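Local coordinates for TraI domain-containing protein (Salmonella typhi, PDB 2IPQ) that is of unknown function but forms the C-terminal domain of a TraI-like protein related to putative conjugal transfer nickase/helicases, suggesting a role in DNA transfer, at residues D9-W14 with P45-L50; H34-F39 with L129-I134; F39-V44 with G110-M115. All blocks are in the same frame, centred on the assembly; numbering follows the deposited sequence. Where two conformers were deposited one is given.

Contact 1 (D9-W14 with P45-L50); sequences DLFWSW and PGVFFL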
loop_
_atom_site.group_PDB
_atom_site.type_symbol
_atom_site.label_atom_id
_atom_site.label_comp_id
_atom_site.label_asym_id
_atom_site.label_seq_id
_atom_site.Cartn_x
_atom_site.Cartn_y
_atom_site.Cartn_z
ATOM N N ASP A 9 1.156 -15.228 1.357
ATOM C CA ASP A 9 -0.030 -15.293 2.220
ATOM C C ASP A 9 0.160 -14.568 3.572
ATOM O O ASP A 9 -0.758 -13.922 4.067
ATOM C CB ASP A 9 -0.482 -16.733 2.445
ATOM C CG ASP A 9 -1.198 -17.338 1.217
ATOM O OD1 ASP A 9 -1.847 -16.574 0.470
ATOM O OD2 ASP A 9 -1.111 -18.581 1.001
ATOM N N LEU A 10 1.353 -14.672 4.148
ATOM C CA LEU A 10 1.683 -13.986 5.387
ATOM C C LEU A 10 1.630 -12.486 5.174
ATOM O O LEU A 10 1.008 -11.755 5.949
ATOM C CB LEU A 10 3.093 -14.355 5.818
ATOM C CG LEU A 10 3.354 -14.634 7.296
ATOM C CD1 LEU A 10 4.851 -14.634 7.543
ATOM C CD2 LEU A 10 2.646 -13.632 8.206
ATOM N N PHE A 11 2.296 -12.012 4.125
ATOM C CA PHE A 11 2.353 -10.592 3.914
ATOM C C PHE A 11 0.958 -10.033 3.619
ATOM O O PHE A 11 0.579 -8.971 4.115
ATOM C CB PHE A 11 3.293 -10.218 2.773
ATOM C CG PHE A 11 3.061 -8.821 2.273
ATOM C CD1 PHE A 11 2.161 -8.574 1.254
ATOM C CD2 PHE A 11 3.721 -7.758 2.840
ATOM C CE1 PHE A 11 1.937 -7.259 0.808
ATOM C CE2 PHE A 11 3.502 -6.444 2.404
ATOM C CZ PHE A 11 2.604 -6.208 1.374
ATOM N N TRP A 12 0.189 -10.743 2.803
ATOM C CA TRP A 12 -1.112 -10.237 2.379
ATOM C C TRP A 12 -2.112 -10.316 3.554
ATOM O O TRP A 12 -2.929 -9.404 3.779
ATOM C CB TRP A 12 -1.600 -11.065 1.189
ATOM C CG TRP A 12 -3.029 -10.831 0.857
ATOM C CD1 TRP A 12 -4.057 -11.703 1.019
ATOM C CD2 TRP A 12 -3.593 -9.638 0.290
ATOM N NE1 TRP A 12 -5.230 -11.132 0.590
ATOM C CE2 TRP A 12 -4.972 -9.861 0.145
ATOM C CE3 TRP A 12 -3.061 -8.399 -0.094
ATOM C CZ2 TRP A 12 -5.836 -8.895 -0.375
ATOM C CZ3 TRP A 12 -3.912 -7.437 -0.614
ATOM C CH2 TRP A 12 -5.289 -7.691 -0.748
ATOM N N SER A 13 -2.033 -11.413 4.303
ATOM C CA SER A 13 -2.791 -11.568 5.529
ATOM C C SER A 13 -2.497 -10.454 6.544
ATOM O O SER A 13 -3.407 -9.911 7.174
ATOM C CB SER A 13 -2.486 -12.942 6.147
ATOM O OG SER A 13 -3.055 -13.025 7.433
ATOM N N TRP A 14 -1.217 -10.110 6.702
ATOM C CA TRP A 14 -0.806 -9.019 7.593
ATOM C C TRP A 14 -1.334 -7.654 7.131
ATOM O O TRP A 14 -1.839 -6.858 7.932
ATOM C CB TRP A 14 0.728 -9.001 7.718
ATOM C CG TRP A 14 1.318 -7.709 8.302
ATOM C CD1 TRP A 14 1.565 -7.433 9.620
ATOM C CD2 TRP A 14 1.723 -6.549 7.565
ATOM N NE1 TRP A 14 2.094 -6.164 9.750
ATOM C CE2 TRP A 14 2.205 -5.604 8.500
ATOM C CE3 TRP A 14 1.730 -6.218 6.197
ATOM C CZ2 TRP A 14 2.690 -4.346 8.114
ATOM C CZ3 TRP A 14 2.206 -4.971 5.818
ATOM C CH2 TRP A 14 2.685 -4.048 6.779
ATOM N N PRO A 45 9.701 0.881 -1.269
ATOM C CA PRO A 45 9.753 -0.295 -0.407
ATOM C C PRO A 45 9.085 -0.147 0.981
ATOM O O PRO A 45 9.034 -1.112 1.716
ATOM C CB PRO A 45 11.256 -0.495 -0.238
ATOM C CG PRO A 45 11.754 0.926 -0.151
ATOM C CD PRO A 45 10.962 1.645 -1.222
ATOM N N GLY A 46 8.583 1.036 1.338
ATOM C CA GLY A 46 8.078 1.299 2.694
ATOM C C GLY A 46 7.149 0.225 3.273
ATOM O O GLY A 46 7.300 -0.170 4.422
ATOM N N VAL A 47 6.186 -0.268 2.503
ATOM C CA VAL A 47 5.209 -1.198 3.073
ATOM C C VAL A 47 5.838 -2.569 3.391
ATOM O O VAL A 47 5.417 -3.266 4.302
ATOM C CB VAL A 47 4.012 -1.419 2.144
ATOM C CG1 VAL A 47 4.473 -2.134 0.877
ATOM C CG2 VAL A 47 2.973 -2.322 2.847
ATOM N N PHE A 48 6.861 -2.953 2.639
ATOM C CA PHE A 48 7.553 -4.211 2.881
ATOM C C PHE A 48 8.502 -4.098 4.065
ATOM O O PHE A 48 8.627 -5.020 4.860
ATOM C CB PHE A 48 8.295 -4.639 1.632
ATOM C CG PHE A 48 7.382 -4.975 0.479
ATOM C CD1 PHE A 48 6.428 -5.978 0.605
ATOM C CD2 PHE A 48 7.490 -4.295 -0.725
ATOM C CE1 PHE A 48 5.580 -6.296 -0.454
ATOM C CE2 PHE A 48 6.657 -4.590 -1.785
ATOM C CZ PHE A 48 5.691 -5.596 -1.662
ATOM N N PHE A 49 9.172 -2.962 4.187
ATOM C CA PHE A 49 10.010 -2.703 5.354
ATOM C C PHE A 49 9.181 -2.702 6.637
ATOM O O PHE A 49 9.637 -3.167 7.678
ATOM C CB PHE A 49 10.714 -1.356 5.205
ATOM C CG PHE A 49 11.870 -1.382 4.265
ATOM C CD1 PHE A 49 12.610 -2.537 4.087
ATOM C CD2 PHE A 49 12.230 -0.241 3.563
ATOM C CE1 PHE A 49 13.688 -2.568 3.218
ATOM C CE2 PHE A 49 13.321 -0.260 2.685
ATOM C CZ PHE A 49 14.042 -1.431 2.515
ATOM N N LEU A 50 7.962 -2.166 6.555
ATOM C CA LEU A 50 7.059 -2.164 7.699
ATOM C C LEU A 50 6.594 -3.578 8.093
ATOM O O LEU A 50 6.541 -3.886 9.267
ATOM C CB LEU A 50 5.866 -1.243 7.421
ATOM C CG LEU A 50 4.849 -1.063 8.551
ATOM C CD1 LEU A 50 5.460 -0.505 9.885
ATOM C CD2 LEU A 50 3.619 -0.231 8.089
#
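Phe11 has Phe48 CE1 over one face of its ring, 3.4 Å above the plane and off centre. The pair is oblique, with the planes at 39°, and the side chains cross at about a right angle, Phe11 CE2 being only 3.5 Å from Phe48 CD1. Phe48 starts out from its helix pointing away from residues 9-14, yet its ring end swings back to make the meeting. Val47 lies between the two rings of helix 4-20: its CG2 touches both Phe11 CZ, at 4.2 Å, and Trp14 CZ3, at 4.1 Å, while its CG1 covers a face of the Phe48 ring. Trp14 presents the edge of its indole to Leu50, CZ2 lying 4.0 Å from Leu50 CG, and its CH2 comes obliquely to 3.8 Å from Val47 O. Three residues apart, Phe11 and Trp14 share one side of their helix; a first torsion near 163° in both sends the rings out toward 45-50. Phe76 of helix 68-77 meets Phe11 edge-to-face, and Phe51 does so with Trp14. The helix axes stay 11.5 Å apart at 99°, bridged by the rings together with Val47 and Leu50. This is near-perpendicular helix packing through aromatic side chains, setting N-terminal helix 4-20 on the helix that follows strand 39-43.

Contact 2 (H34-F39 with L129-I134); sequences HLTCGF and LFLKVI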
loop_
_atom_site.group_PDB
_atom_site.type_symbol
_atom_site.label_atom_id
_atom_site.label_comp_id
_atom_site.label_asym_id
_atom_site.label_seq_id
_atom_site.Cartn_x
_atom_site.Cartn_y
_atom_site.Cartn_z
ATOM N N HIS A 34 -2.176 4.718 1.747
ATOM C CA HIS A 34 -3.074 5.833 1.496
ATOM C C HIS A 34 -4.253 5.416 0.640
ATOM O O HIS A 34 -4.092 4.792 -0.416
ATOM C CB HIS A 34 -2.303 6.950 0.819
ATOM C CG HIS A 34 -1.358 7.644 1.744
ATOM N ND1 HIS A 34 -1.707 8.786 2.448
ATOM C CD2 HIS A 34 -0.083 7.347 2.103
ATOM C CE1 HIS A 34 -0.685 9.161 3.198
ATOM N NE2 HIS A 34 0.310 8.306 3.007
ATOM N N LEU A 35 -5.452 5.751 1.084
ATOM C CA LEU A 35 -6.661 5.519 0.284
ATOM C C LEU A 35 -6.850 6.618 -0.750
ATOM O O LEU A 35 -6.662 7.807 -0.435
ATOM C CB LEU A 35 -7.879 5.476 1.197
ATOM C CG LEU A 35 -8.104 4.084 1.792
ATOM C CD1 LEU A 35 -7.156 3.840 2.947
ATOM C CD2 LEU A 35 -9.562 3.854 2.186
ATOM N N THR A 36 -7.228 6.236 -1.970
ATOM C CA THR A 36 -7.428 7.210 -3.042
ATOM C C THR A 36 -8.342 6.740 -4.154
ATOM O O THR A 36 -8.032 5.792 -4.843
ATOM C CB THR A 36 -6.104 7.605 -3.714
ATOM O OG1 THR A 36 -5.102 7.835 -2.706
ATOM C CG2 THR A 36 -6.290 8.884 -4.537
ATOM N N CYS A 37 -9.479 7.409 -4.302
ATOM C CA CYS A 37 -10.367 7.256 -5.464
ATOM C C CYS A 37 -10.643 5.813 -5.877
ATOM O O CYS A 37 -10.614 5.507 -7.070
ATOM C CB CYS A 37 -9.817 8.035 -6.658
ATOM S SG CYS A 37 -9.774 9.818 -6.408
ATOM N N GLY A 38 -10.903 4.942 -4.898
ATOM C CA GLY A 38 -11.331 3.581 -5.170
ATOM C C GLY A 38 -10.231 2.582 -4.914
ATOM O O GLY A 38 -10.433 1.384 -5.075
ATOM N N PHE A 39 -9.064 3.074 -4.513
ATOM C CA PHE A 39 -7.871 2.244 -4.423
ATOM C C PHE A 39 -7.131 2.453 -3.115
ATOM O O PHE A 39 -7.231 3.524 -2.478
ATOM C CB PHE A 39 -6.934 2.530 -5.606
ATOM C CG PHE A 39 -7.450 2.001 -6.911
ATOM C CD1 PHE A 39 -7.361 0.650 -7.203
ATOM C CD2 PHE A 39 -8.038 2.849 -7.839
ATOM C CE1 PHE A 39 -7.849 0.143 -8.408
ATOM C CE2 PHE A 39 -8.526 2.364 -9.037
ATOM C CZ PHE A 39 -8.430 1.013 -9.324
ATOM N N LEU A 129 -5.610 12.860 2.647
ATOM C CA LEU A 129 -5.574 14.312 2.408
ATOM C C LEU A 129 -4.231 14.754 1.795
ATOM O O LEU A 129 -4.072 15.902 1.365
ATOM C CB LEU A 129 -5.838 15.068 3.701
ATOM C CG LEU A 129 -7.246 15.022 4.299
ATOM C CD1 LEU A 129 -7.194 15.774 5.635
ATOM C CD2 LEU A 129 -8.265 15.691 3.373
ATOM N N PHE A 130 -3.287 13.823 1.762
ATOM C CA PHE A 130 -1.862 14.110 1.579
ATOM C C PHE A 130 -1.292 13.581 0.243
ATOM O O PHE A 130 -0.321 14.124 -0.303
ATOM C CB PHE A 130 -1.094 13.515 2.761
ATOM C CG PHE A 130 -1.478 14.141 4.098
ATOM C CD1 PHE A 130 -2.324 13.486 4.973
ATOM C CD2 PHE A 130 -0.994 15.375 4.455
ATOM C CE1 PHE A 130 -2.675 14.059 6.186
ATOM C CE2 PHE A 130 -1.335 15.953 5.671
ATOM C CZ PHE A 130 -2.175 15.296 6.531
ATOM N N LEU A 131 -1.908 12.527 -0.285
ATOM C CA LEU A 131 -1.371 11.844 -1.452
ATOM C C LEU A 131 -2.114 12.256 -2.703
ATOM O O LEU A 131 -3.342 12.278 -2.729
ATOM C CB LEU A 131 -1.538 10.358 -1.275
ATOM C CG LEU A 131 -0.899 9.488 -2.335
ATOM C CD1 LEU A 131 0.521 9.161 -1.859
ATOM C CD2 LEU A 131 -1.737 8.262 -2.451
ATOM N N LYS A 132 -1.358 12.560 -3.746
ATOM C CA LYS A 132 -1.888 12.790 -5.083
ATOM C C LYS A 132 -1.272 11.735 -6.016
ATOM O O LYS A 132 -0.052 11.630 -6.099
ATOM C CB LYS A 132 -1.467 14.206 -5.531
ATOM C CG LYS A 132 -2.153 14.736 -6.778
ATOM C CD LYS A 132 -1.144 15.340 -7.736
ATOM C CE LYS A 132 -0.955 16.840 -7.555
ATOM N NZ LYS A 132 -0.013 17.381 -8.607
ATOM N N VAL A 133 -2.106 10.961 -6.704
ATOM C CA VAL A 133 -1.639 9.980 -7.678
ATOM C C VAL A 133 -1.406 10.698 -8.992
ATOM O O VAL A 133 -2.218 11.514 -9.408
ATOM C CB VAL A 133 -2.703 8.850 -7.879
ATOM C CG1 VAL A 133 -2.244 7.770 -8.931
ATOM C CG2 VAL A 133 -3.029 8.203 -6.529
ATOM N N ILE A 134 -0.299 10.410 -9.660
ATOM C CA ILE A 134 -0.133 10.940 -11.016
ATOM C C ILE A 134 -0.814 10.075 -12.084
ATOM O O ILE A 134 -0.508 8.884 -12.217
ATOM C CB ILE A 134 1.343 11.157 -11.388
ATOM C CG1 ILE A 134 2.130 11.722 -10.197
ATOM C CG2 ILE A 134 1.439 12.090 -12.592
ATOM C CD1 ILE A 134 1.725 13.073 -9.802
#
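Strands 34-36 and 131-133, the two outermost of the five-stranded sheet, face each other at 50° with axes 8.2 Å apart, His34 and Leu131 bringing their CA atoms nearest. At that distance the side chains, not the peptide groups, make the contact. Leu131 is the hub. Its CG lies opposite the backbone N (chi1 -174°), which sends the branch toward 34-36, where CD2 settles between His34 and Thr36: CD2 is 3.6 Å from His34 CB and 3.4 Å from Thr36 OG1. Leu131 CB meanwhile approaches the imidazole obliquely, 4.0 Å from His34 ND1. Farther along, methyl meets methyl, Thr36 CG2 and Val133 CG2 coming within 3.9 Å as the two side chains run past each other in opposite directions. Thr36 also opens the type I' turn that joins strands 33-36 and 39-43, closed by bonds in both directions between the backbones of Thr36 and Phe39. The imidazole is fixed at both nitrogens, ND1 by Ser128 OG and NE2 by the carbonyl oxygen of Ala31. A carbonyl can only accept, so NE2 carries a proton; Ser128 OG also accepts from Phe130 N, consistent with its own hydrogen going to ND1. His34 is thus probably neutral, its nitrogens satisfied while its CB and one side of the ring pack on Leu131.

Contact 3 (F39-V44 with G110-M115); sequences FVFISV and GYLIKM
Ile113 O is gripped twice by the neighbouring strand: Val40 N donates a nearly straight bond of 2.7 Å (173° at the hydrogen), and Phe39 CA adds a C-H...O contact at 3.5 Å. The bond belongs to an antiparallel ladder between strands 39-43 and 105-114, the second and third in the order of the five-stranded sheet. Val40 and Ile113 form one hydrogen-bonded pair and Ile42 and Tyr111 the next, each bonded in both directions. The segment axes deviate from exact opposition, at 153°, as expected of a twisted sheet. Between these pairs, Phe41 and Leu112 face each other in a non-hydrogen-bonded pair. Leu112 CD2 sits against the CB atoms of both Phe41 and Phe39, and the Phe41 ring reaches along the sheet to put CE1 3.6 Å from Gly110 N. The Phe39 ring has backbone Ile113 C and Lys114 N at its edge, CD1 being 3.7 Å from Lys114 N; its CE1 meets Lys114 CG, and Leu112 CD1 lies over one face. Gly110, with no side chain, lets Ile42 O come within 3.2 Å of its CA and pairs closely with Ser43, without hydrogen bonds. The other face belongs to Val40, Ile42, Tyr111 and Ile113. Val44 CG1 lies obliquely against the Tyr111 ring, 3.5 Å from CE1, while the phenol oxygen bonds to Glu77 and Gln73 of helix 68-77, tying sheet to helix. At the far end Met115, present as selenomethionine, folds its CG over Phe39 N. Ile42 takes the less common torsion that sets CG1 between the backbone N and the carbonyl carbon (chi1 70°), bringing CG1 to 3.7 Å from Tyr111 CB. From there its chain extends to a tight methyl-methyl meeting, Ile42 CD1 with Ile113 CD1 at 3.5 Å.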
loop_
_atom_site.group_PDB
_atom_site.type_symbol
_atom_site.label_atom_id
_atom_site.label_comp_id
_atom_site.label_asym_id
_atom_site.label_seq_id
_atom_site.Cartn_x
_atom_site.Cartn_y
_atom_site.Cartn_z
ATOM N N PHE A 39 -9.064 3.074 -4.513
ATOM C CA PHE A 39 -7.871 2.244 -4.423
ATOM C C PHE A 39 -7.131 2.453 -3.115
ATOM O O PHE A 39 -7.231 3.524 -2.478
ATOM C CB PHE A 39 -6.934 2.530 -5.606
ATOM C CG PHE A 39 -7.450 2.001 -6.911
ATOM C CD1 PHE A 39 -7.361 0.650 -7.203
ATOM C CD2 PHE A 39 -8.038 2.849 -7.839
ATOM C CE1 PHE A 39 -7.849 0.143 -8.408
ATOM C CE2 PHE A 39 -8.526 2.364 -9.037
ATOM C CZ PHE A 39 -8.430 1.013 -9.324
ATOM N N VAL A 40 -6.389 1.427 -2.713
ATOM C CA VAL A 40 -5.421 1.581 -1.651
ATOM C C VAL A 40 -4.040 1.675 -2.279
ATOM O O VAL A 40 -3.622 0.779 -2.964
ATOM C CB VAL A 40 -5.488 0.408 -0.674
ATOM C CG1 VAL A 40 -4.404 0.569 0.452
ATOM C CG2 VAL A 40 -6.925 0.315 -0.061
ATOM N N PHE A 41 -3.334 2.771 -2.046
ATOM C CA PHE A 41 -1.964 2.887 -2.509
ATOM C C PHE A 41 -1.005 2.406 -1.428
ATOM O O PHE A 41 -1.026 2.884 -0.303
ATOM C CB PHE A 41 -1.654 4.347 -2.861
ATOM C CG PHE A 41 -0.217 4.606 -3.213
ATOM C CD1 PHE A 41 0.241 4.400 -4.509
ATOM C CD2 PHE A 41 0.679 5.089 -2.255
ATOM C CE1 PHE A 41 1.577 4.645 -4.850
ATOM C CE2 PHE A 41 2.024 5.338 -2.590
ATOM C CZ PHE A 41 2.465 5.119 -3.884
ATOM N N ILE A 42 -0.136 1.461 -1.770
ATOM C CA ILE A 42 0.878 1.053 -0.811
ATOM C C ILE A 42 2.267 1.356 -1.379
ATOM O O ILE A 42 2.674 0.892 -2.474
ATOM C CB ILE A 42 0.712 -0.433 -0.392
ATOM C CG1 ILE A 42 1.079 -1.335 -1.556
ATOM C CG2 ILE A 42 -0.763 -0.742 0.052
ATOM C CD1 ILE A 42 0.833 -2.849 -1.309
ATOM N N SER A 43 3.018 2.136 -0.638
ATOM C CA SER A 43 4.254 2.586 -1.200
ATOM C C SER A 43 5.340 1.541 -0.996
ATOM O O SER A 43 5.337 0.822 -0.007
ATOM C CB SER A 43 4.639 3.966 -0.674
ATOM O OG SER A 43 5.192 3.816 0.585
ATOM N N VAL A 44 6.242 1.446 -1.957
ATOM C CA VAL A 44 7.371 0.513 -1.901
ATOM C C VAL A 44 8.680 1.283 -2.036
ATOM O O VAL A 44 8.775 2.231 -2.816
ATOM C CB VAL A 44 7.331 -0.630 -2.977
ATOM C CG1 VAL A 44 5.901 -1.061 -3.329
ATOM C CG2 VAL A 44 8.041 -0.239 -4.175
ATOM N N GLY A 110 4.467 2.843 -5.925
ATOM C CA GLY A 110 3.963 1.650 -5.286
ATOM C C GLY A 110 2.746 1.124 -5.999
ATOM O O GLY A 110 2.455 1.505 -7.111
ATOM N N TYR A 111 2.026 0.256 -5.313
ATOM C CA TYR A 111 0.970 -0.534 -5.904
ATOM C C TYR A 111 -0.341 0.153 -5.641
ATOM O O TYR A 111 -0.492 0.834 -4.633
ATOM C CB TYR A 111 0.959 -1.905 -5.229
ATOM C CG TYR A 111 2.163 -2.764 -5.555
ATOM C CD1 TYR A 111 3.180 -2.986 -4.603
ATOM C CD2 TYR A 111 2.290 -3.358 -6.806
ATOM C CE1 TYR A 111 4.312 -3.807 -4.917
ATOM C CE2 TYR A 111 3.397 -4.168 -7.128
ATOM C CZ TYR A 111 4.399 -4.386 -6.183
ATOM O OH TYR A 111 5.478 -5.183 -6.529
ATOM N N LEU A 112 -1.290 -0.033 -6.542
ATOM C CA LEU A 112 -2.696 0.227 -6.255
ATOM C C LEU A 112 -3.474 -1.061 -6.038
ATOM O O LEU A 112 -3.374 -1.991 -6.824
ATOM C CB LEU A 112 -3.334 1.002 -7.414
ATOM C CG LEU A 112 -2.879 2.463 -7.575
ATOM C CD1 LEU A 112 -3.675 3.043 -8.690
ATOM C CD2 LEU A 112 -3.135 3.216 -6.327
ATOM N N ILE A 113 -4.264 -1.124 -4.983
ATOM C CA ILE A 113 -5.078 -2.306 -4.740
ATOM C C ILE A 113 -6.531 -1.890 -4.570
ATOM O O ILE A 113 -6.829 -1.011 -3.758
ATOM C CB ILE A 113 -4.608 -2.969 -3.440
ATOM C CG1 ILE A 113 -3.157 -3.433 -3.601
ATOM C CG2 ILE A 113 -5.577 -4.097 -3.005
ATOM C CD1 ILE A 113 -2.424 -3.532 -2.291
ATOM N N LYS A 114 -7.424 -2.523 -5.320
ATOM C CA LYS A 114 -8.851 -2.229 -5.263
ATOM C C LYS A 114 -9.319 -2.291 -3.834
ATOM O O LYS A 114 -9.002 -3.262 -3.145
ATOM C CB LYS A 114 -9.637 -3.271 -6.041
ATOM C CG LYS A 114 -9.708 -3.048 -7.510
ATOM C CD LYS A 114 -10.666 -4.065 -8.174
ATOM C CE LYS A 114 -12.097 -3.897 -7.669
ATOM N NZ LYS A 114 -13.112 -4.578 -8.526
HETATM N N MSE A 115 -10.075 -1.276 -3.405
HETATM C CA MSE A 115 -10.557 -1.168 -2.023
HETATM C C MSE A 115 -11.208 -2.441 -1.503
HETATM O O MSE A 115 -11.003 -2.820 -0.352
HETATM C CB MSE A 115 -11.601 -0.056 -1.891
HETATM C CG MSE A 115 -11.159 1.273 -2.415
HETATM SE SE MSE A 115 -10.987 2.607 -1.033
HETATM C CE MSE A 115 -12.557 3.701 -1.444
#

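How the contacts relate
Contact 3 is the heart of the domain, its centre about 4 Å from the centre of the chain, and the other two flank it. Contact 1 adds the helical layer: its Phe48 and Val47 pack on Tyr111 and Ile42, and Trp12 on Ile113, so one sheet face continues into an aromatic helix core. Contact 2, partly buried, brings the two sheet edges together and leans on the ladder from the opposite face, Leu131 meeting Phe41; it shares Phe39 with contact 3 through the hairpin. Chemistry follows position. Backbone bonds dominate within the sheet, aromatic rings with valine and leucine pack between the helices, and aliphatic groups beside an anchored histidine join its edges. Contacts 1 and 2 do not touch, their centres being about 19 Å apart.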